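Local coordinates for peptidoglycan-recognition protein LC (Drosophila melanogaster, PDB 2F2L) that activates the imd/Relish immune pathway of the fly in response to bacterial peptidoglycan, which its extracellular domain, the part described here, binds, at residues Trp8-Pro13 with Leu49-Asp54; Glu35-Ser38 with Ile42-Leu45. All blocks are in the same frame, centred on the assembly; numbering follows the deposited sequence.

Interaction 1: residues Trp8-Pro13 with Leu49-Asp54; sequences WLAQPP and LLQTYD. With MLD (glcnac(beta1-4)-murnac(1,6-anhydro)-L-ala-gamma-D-glu-meso-a2pm-D-ala), chain G.
The side-chain amide of Q51 docks on the backbone of Q11 with two hydrogen bonds. Its OE1 takes the N-H of Q11 at 2.8 Å. The bond is fairly straight (159°) and meets an in-plane lone pair. NE2 gives a hydrogen to O of Q11 at 2.9 Å, also on a lone pair. This carbonyl lies tilted from the amide plane. CG of Q51 is anti to the backbone N (chi1 -173°), and the extended chain carries the amide from the helix to the loop. The W8 side chain crosses it at about a right angle, with ring CZ3 3.5 Å from OE1 of Q51. A10 CB lies over one face of the W8 ring, offset toward its rim.

A water donates to OE1 of Q11 at 2.6 Å and accepts from OG1 of T52 at 2.8 Å. L9, with CD2 3.9 Å from MLD CAF, Q11, L49 and T52 belong to the MLD pocket, and L9 and Q11 also pack on the LCx subunit.

R48 hydrogen-bonds to L9 O through NE and to Q11 OE1 through NH2. D62 OD1 of the same chain takes a second hydrogen from Q51 NE2, and V77 O takes that of W8 NE1. These bonds satisfy the buried amide and fix the loop backbone, while OE1 of Q11 lies 3.7 Å from acetyl methyl CAA of MLD and reaches N2 weakly through water.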
loop_
_atom_site.group_PDB
_atom_site.type_symbol
_atom_site.label_atom_id
_atom_site.label_comp_id
_atom_site.label_asym_id
_atom_site.label_seq_id
_atom_site.Cartn_x
_atom_site.Cartn_y
_atom_site.Cartn_z
ATOM N N TRP A 8 -0.434 -5.694 3.224
ATOM C CA TRP A 8 0.245 -4.376 3.309
ATOM C C TRP A 8 -0.302 -3.331 2.327
ATOM O O TRP A 8 0.296 -2.282 2.092
ATOM C CB TRP A 8 1.784 -4.488 3.305
ATOM C CG TRP A 8 2.464 -5.121 2.118
ATOM C CD1 TRP A 8 2.883 -6.412 2.011
ATOM C CD2 TRP A 8 2.897 -4.459 0.918
ATOM N NE1 TRP A 8 3.527 -6.613 0.806
ATOM C CE2 TRP A 8 3.539 -5.431 0.112
ATOM C CE3 TRP A 8 2.787 -3.141 0.434
ATOM C CZ2 TRP A 8 4.072 -5.121 -1.157
ATOM C CZ3 TRP A 8 3.306 -2.843 -0.812
ATOM C CH2 TRP A 8 3.949 -3.825 -1.591
ATOM N N LEU A 9 -1.496 -3.600 1.810
ATOM C CA LEU A 9 -2.220 -2.630 1.000
ATOM C C LEU A 9 -1.514 -2.363 -0.326
ATOM O O LEU A 9 -1.634 -1.295 -0.900
ATOM C CB LEU A 9 -2.428 -1.342 1.814
ATOM C CG LEU A 9 -3.700 -0.521 1.718
ATOM C CD1 LEU A 9 -4.943 -1.406 1.766
ATOM C CD2 LEU A 9 -3.725 0.506 2.845
ATOM N N ALA A 10 -0.803 -3.374 -0.828
ATOM C CA ALA A 10 -0.079 -3.251 -2.072
ATOM C C ALA A 10 -0.968 -2.778 -3.225
ATOM O O ALA A 10 -2.067 -3.297 -3.449
ATOM C CB ALA A 10 0.577 -4.590 -2.433
ATOM N N GLN A 11 -0.462 -1.784 -3.941
ATOM C CA GLN A 11 -1.005 -1.345 -5.221
ATOM C C GLN A 11 -0.732 -2.449 -6.243
ATOM O O GLN A 11 0.355 -3.028 -6.246
ATOM C CB GLN A 11 -0.250 -0.073 -5.627
ATOM C CG GLN A 11 -0.929 0.790 -6.612
ATOM C CD GLN A 11 -0.184 2.095 -6.837
ATOM O OE1 GLN A 11 0.197 2.784 -5.882
ATOM N NE2 GLN A 11 -0.012 2.459 -8.101
ATOM N N PRO A 12 -1.716 -2.780 -7.092
ATOM C CA PRO A 12 -1.405 -3.765 -8.110
ATOM C C PRO A 12 -0.353 -3.202 -9.081
ATOM O O PRO A 12 -0.309 -1.986 -9.271
ATOM C CB PRO A 12 -2.748 -3.959 -8.828
ATOM C CG PRO A 12 -3.485 -2.737 -8.562
ATOM C CD PRO A 12 -3.107 -2.326 -7.196
ATOM N N PRO A 13 0.526 -4.059 -9.630
ATOM C CA PRO A 13 1.537 -3.608 -10.590
ATOM C C PRO A 13 0.963 -2.828 -11.763
ATOM O O PRO A 13 -0.167 -3.079 -12.214
ATOM C CB PRO A 13 2.156 -4.914 -11.093
ATOM C CG PRO A 13 1.969 -5.852 -9.996
ATOM C CD PRO A 13 0.655 -5.494 -9.356
ATOM N N LEU A 49 4.743 2.569 1.854
ATOM C CA LEU A 49 5.356 3.827 1.438
ATOM C C LEU A 49 6.549 3.646 0.484
ATOM O O LEU A 49 6.746 4.459 -0.411
ATOM C CB LEU A 49 5.759 4.661 2.649
ATOM C CG LEU A 49 4.603 5.092 3.555
ATOM C CD1 LEU A 49 5.130 6.074 4.603
ATOM C CD2 LEU A 49 3.459 5.694 2.763
ATOM N N LEU A 50 7.358 2.613 0.697
ATOM C CA LEU A 50 8.419 2.258 -0.265
ATOM C C LEU A 50 7.867 1.910 -1.641
ATOM O O LEU A 50 8.487 2.232 -2.657
ATOM C CB LEU A 50 9.257 1.073 0.243
ATOM C CG LEU A 50 10.316 1.438 1.282
ATOM C CD1 LEU A 50 10.724 0.198 2.137
ATOM C CD2 LEU A 50 11.508 2.039 0.601
ATOM N N GLN A 51 6.716 1.230 -1.673
ATOM C CA GLN A 51 6.106 0.878 -2.946
ATOM C C GLN A 51 5.754 2.133 -3.713
ATOM O O GLN A 51 6.031 2.233 -4.880
ATOM C CB GLN A 51 4.856 0.012 -2.804
ATOM C CG GLN A 51 4.367 -0.472 -4.177
ATOM C CD GLN A 51 3.034 -1.152 -4.152
ATOM O OE1 GLN A 51 2.135 -0.775 -3.384
ATOM N NE2 GLN A 51 2.860 -2.134 -5.053
ATOM N N THR A 52 5.124 3.085 -3.059
ATOM C CA THR A 52 4.857 4.371 -3.698
ATOM C C THR A 52 6.113 5.058 -4.205
ATOM O O THR A 52 6.129 5.563 -5.316
ATOM C CB THR A 52 4.075 5.293 -2.756
ATOM O OG1 THR A 52 2.740 4.794 -2.681
ATOM C CG2 THR A 52 4.052 6.729 -3.266
ATOM N N TYR A 53 7.152 5.100 -3.375
ATOM C CA TYR A 53 8.405 5.683 -3.765
ATOM C C TYR A 53 8.957 4.984 -5.008
ATOM O O TYR A 53 9.346 5.624 -5.977
ATOM C CB TYR A 53 9.426 5.613 -2.622
ATOM C CG TYR A 53 10.707 6.299 -2.987
ATOM C CD1 TYR A 53 10.860 7.666 -2.815
ATOM C CD2 TYR A 53 11.754 5.590 -3.570
ATOM C CE1 TYR A 53 12.042 8.310 -3.188
ATOM C CE2 TYR A 53 12.926 6.213 -3.928
ATOM C CZ TYR A 53 13.061 7.560 -3.743
ATOM O OH TYR A 53 14.228 8.155 -4.131
ATOM N N ASP A 54 8.973 3.664 -4.979
ATOM C CA ASP A 54 9.492 2.898 -6.109
ATOM C C ASP A 54 8.714 3.124 -7.395
ATOM O O ASP A 54 9.313 3.233 -8.473
ATOM C CB ASP A 54 9.540 1.414 -5.781
ATOM C CG ASP A 54 10.635 1.081 -4.786
ATOM O OD1 ASP A 54 11.390 2.009 -4.400
ATOM O OD2 ASP A 54 10.758 -0.107 -4.422
HETATM C CAA MLD G . -1.629 5.917 -6.400
HETATM C CAB MLD G . -1.747 6.998 -5.337
HETATM O OAC MLD G . -2.812 7.570 -5.143
HETATM N N2 MLD G . -0.626 7.242 -4.665
HETATM C C2 MLD G . -0.496 8.260 -3.629
HETATM C C3 MLD G . 0.716 9.120 -3.998
HETATM O O3 MLD G . 0.568 9.756 -5.283
HETATM C C4 MLD G . 1.035 10.117 -2.889
HETATM O O4 MLD G . 2.268 10.729 -3.223
HETATM C C5 MLD G . 1.189 9.371 -1.560
HETATM C C6 MLD G . 1.392 10.253 -0.314
HETATM O O6 MLD G . 1.754 9.386 0.801
HETATM O O5 MLD G . -0.033 8.680 -1.312
HETATM C C1 MLD G . -0.276 7.623 -2.269
HETATM O O1 MLD G . -1.449 6.949 -1.895
HETATM C CA4 MLD G . -1.250 6.131 -0.718
HETATM C CA5 MLD G . -0.458 4.839 -0.918
HETATM O OA5 MLD G . -1.207 3.619 -0.590
HETATM C CA6 MLD G . 0.495 4.911 0.224
HETATM O OA6 MLD G . -0.253 4.436 1.326
HETATM C CA1 MLD G . -1.481 3.847 0.802
HETATM C CA2 MLD G . -2.606 4.884 0.954
HETATM N NAD MLD G . -3.906 4.191 1.076
HETATM C CAE MLD G . -4.727 4.381 2.093
HETATM C CAF MLD G . -6.000 3.561 2.032
HETATM O OAG MLD G . -4.515 5.165 3.019
HETATM C CA3 MLD G . -2.664 5.817 -0.254
HETATM O OAH MLD G . -3.334 7.087 0.063
HETATM C CAI MLD G . -4.716 7.156 -0.365
HETATM C CAJ MLD G . -4.865 7.715 -1.761
HETATM C CAL MLD G . -5.499 8.062 0.608
HETATM O OAM MLD G . -6.676 8.282 0.346
HETATM N N MLD G . -4.880 8.547 1.684
HETATM C CA MLD G . -5.532 9.387 2.697
HETATM C CB MLD G . -6.108 8.418 3.735
HETATM C C MLD G . -4.432 10.235 3.361
HETATM O O MLD G . -3.420 9.692 3.813
HETATM N NAN MLD G . -4.666 11.545 3.363
HETATM C CAO MLD G . -3.773 12.566 3.933
HETATM C CAP MLD G . -3.555 13.748 2.933
HETATM O OBA MLD G . -3.167 14.807 3.435
HETATM O OAQ MLD G . -3.807 13.604 1.712
HETATM C CBB MLD G . -4.457 13.201 5.139
HETATM C CBC MLD G . -4.617 12.288 6.342
HETATM C CBD MLD G . -5.237 13.094 7.496
HETATM O OBE MLD G . -5.933 14.089 7.287
HETATM N NBF MLD G . -4.966 12.645 8.703
HETATM C CBG MLD G . -5.482 13.298 9.913
HETATM C CBH MLD G . -4.817 14.679 10.084
HETATM O OBI MLD G . -3.607 14.826 9.919
HETATM N NBJ MLD G . -5.652 15.675 10.375
HETATM C CBK MLD G . -5.223 17.072 10.604
HETATM C CBL MLD G . -5.720 17.504 11.988
HETATM C CBM MLD G . -5.771 18.075 9.566
HETATM O OBO MLD G . -6.839 17.788 8.964
HETATM O OBN MLD G . -5.105 19.129 9.415
HETATM C CBP MLD G . -5.221 12.375 11.115
HETATM C CBQ MLD G . -6.056 12.779 12.344
HETATM C CBR MLD G . -5.900 11.760 13.476
HETATM C CBS MLD G . -7.065 11.780 14.467
HETATM C CBT MLD G . -8.303 11.153 13.812
HETATM O OBV MLD G . -8.291 9.919 13.668
HETATM O OBU MLD G . -9.232 11.916 13.477
HETATM N NBW MLD G . -7.353 13.163 14.867
HETATM O O HOH W 1 1.681 4.789 -5.285
#

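Interaction 2: residues Glu35-Ser38 with Ile42-Leu45; sequences ENCS and ICVL. With NAG (2-acetamido-2-deoxy-beta-D-glucopyranose), chain C.
A disulfide joins C37 to C43. The two SG atoms are 2.1 Å apart, and the torsion about the S-S bond is 91°, close to the relaxed value, with right-handed sense. The CA atoms of C37 and C43 are 5.1 Å apart. The two ends reach the bridge differently. SG of C37 sits between its backbone N and carbonyl carbon (chi1 59°). SG of C43 is anti to its own carbonyl carbon, beside the backbone N (chi1 -70°). Both cysteines are buried.

Apolar contact flanks the bridge. The I42 CG2 branch meets CB of C37 at 3.7 Å, while the CD1 end of the side chain leads away. C37 also packs on I103, and C43 on Y76 of strand 75-77. I42 touches S58 of the neighbouring LCx subunit.

The bridge probably corresponds to the disulfide common among peptidoglycan-recognition proteins. It ties the loop after strand 24-31 to the first turn of helix 40-57.

No hydrogen bond links the two segments. The backbone O of N36 instead accepts one from NE of R46, three residues on from C43 in helix 40-57. E35 makes a long, weak ion pair with the same arginine.

The covalent sugar stands on the other side of the loop backbone. N36, C37 and S38 form an N-glycosylation sequon, and N36 ND2 is bonded to C1 of NAG at 1.4 Å. CB of N36 points away from the helix, and that of C37 toward it. The NAG acetyl oxygen O7 lies 3.8 Å from CB of S38.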
loop_
_atom_site.group_PDB
_atom_site.type_symbol
_atom_site.label_atom_id
_atom_site.label_comp_id
_atom_site.label_asym_id
_atom_site.label_seq_id
_atom_site.Cartn_x
_atom_site.Cartn_y
_atom_site.Cartn_z
ATOM N N GLU A 35 13.392 4.513 7.328
ATOM C CA GLU A 35 13.307 4.220 8.757
ATOM C C GLU A 35 12.993 2.742 8.953
ATOM O O GLU A 35 12.414 2.111 8.077
ATOM C CB GLU A 35 12.226 5.071 9.428
ATOM C CG GLU A 35 12.715 6.444 9.858
ATOM C CD GLU A 35 11.591 7.438 10.069
ATOM O OE1 GLU A 35 11.375 7.872 11.224
ATOM O OE2 GLU A 35 10.920 7.792 9.073
ATOM N N ASN A 36 13.391 2.186 10.088
ATOM C CA ASN A 36 13.174 0.771 10.351
ATOM C C ASN A 36 11.781 0.537 10.961
ATOM O O ASN A 36 10.931 1.427 10.937
ATOM C CB ASN A 36 14.319 0.194 11.206
ATOM C CG ASN A 36 14.283 0.655 12.644
ATOM O OD1 ASN A 36 13.492 1.518 13.016
ATOM N ND2 ASN A 36 15.158 0.070 13.469
ATOM N N CYS A 37 11.538 -0.660 11.475
ATOM C CA CYS A 37 10.236 -1.001 12.051
ATOM C C CYS A 37 10.391 -2.177 13.022
ATOM O O CYS A 37 11.230 -3.037 12.818
ATOM C CB CYS A 37 9.243 -1.335 10.925
ATOM S SG CYS A 37 9.722 -2.698 9.838
ATOM N N SER A 38 9.613 -2.190 14.102
ATOM C CA SER A 38 9.699 -3.267 15.077
ATOM C C SER A 38 8.385 -3.984 15.329
ATOM O O SER A 38 8.328 -4.884 16.166
ATOM C CB SER A 38 10.226 -2.709 16.392
ATOM O OG SER A 38 9.297 -1.798 16.943
ATOM N N ILE A 42 3.942 -1.047 11.803
ATOM C CA ILE A 42 4.894 -0.053 11.310
ATOM C C ILE A 42 5.636 -0.570 10.081
ATOM O O ILE A 42 5.908 0.192 9.155
ATOM C CB ILE A 42 5.882 0.386 12.405
ATOM C CG1 ILE A 42 5.130 0.991 13.606
ATOM C CG2 ILE A 42 6.913 1.362 11.839
ATOM C CD1 ILE A 42 4.148 2.109 13.276
ATOM N N CYS A 43 5.968 -1.861 10.061
ATOM C CA CYS A 43 6.590 -2.454 8.872
ATOM C C CYS A 43 5.688 -2.325 7.656
ATOM O O CYS A 43 6.162 -2.008 6.571
ATOM C CB CYS A 43 6.954 -3.917 9.099
ATOM S SG CYS A 43 8.333 -4.186 10.270
ATOM N N VAL A 44 4.397 -2.573 7.841
ATOM C CA VAL A 44 3.428 -2.392 6.778
ATOM C C VAL A 44 3.473 -0.952 6.237
ATOM O O VAL A 44 3.457 -0.758 5.032
ATOM C CB VAL A 44 1.990 -2.792 7.227
ATOM C CG1 VAL A 44 0.911 -2.135 6.349
ATOM C CG2 VAL A 44 1.828 -4.321 7.203
ATOM N N LEU A 45 3.527 0.033 7.135
ATOM C CA LEU A 45 3.689 1.440 6.753
ATOM C C LEU A 45 4.947 1.632 5.926
ATOM O O LEU A 45 4.929 2.277 4.862
ATOM C CB LEU A 45 3.762 2.335 7.996
ATOM C CG LEU A 45 3.777 3.849 7.757
ATOM C CD1 LEU A 45 2.529 4.286 7.010
ATOM C CD2 LEU A 45 3.892 4.584 9.077
HETATM C C1 NAG C . 15.165 0.675 14.777
HETATM C C2 NAG C . 15.658 -0.438 15.701
HETATM C C3 NAG C . 15.931 0.132 17.090
HETATM C C4 NAG C . 16.853 1.341 16.986
HETATM C C5 NAG C . 16.177 2.367 16.086
HETATM C C6 NAG C . 16.985 3.661 15.965
HETATM C C7 NAG C . 14.714 -2.720 15.374
HETATM C C8 NAG C . 15.933 -3.110 14.624
HETATM N N2 NAG C . 14.621 -1.464 15.801
HETATM O O3 NAG C . 16.491 -0.863 17.917
HETATM O O4 NAG C . 17.105 1.873 18.271
HETATM O O5 NAG C . 16.036 1.787 14.797
HETATM O O6 NAG C . 18.250 3.388 15.402
HETATM O O7 NAG C . 13.828 -3.568 15.570
#

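Both interactions use helix 40-57. Interaction 2 fastens its first turn to the preceding loop, and interaction 1 fastens a later part to the loop 8-13. Along the chain, interaction 2 is nested inside the loop that interaction 1 closes. Their centres are 14 Å apart, yet they touch: W8 CA packs on V44 CG1 at 3.8 Å. Only interaction 1 reaches MLD. In interaction 2 the side chain of I42 is about 13 Å from it, and L45 CD1 still 6.3 Å from MLD OA6. L9 of interaction 1 and V44 of interaction 2 both pack on F54 of the LCx subunit. That subunit also hydrogen-bonds MLD, so the ligand lies between the two chains.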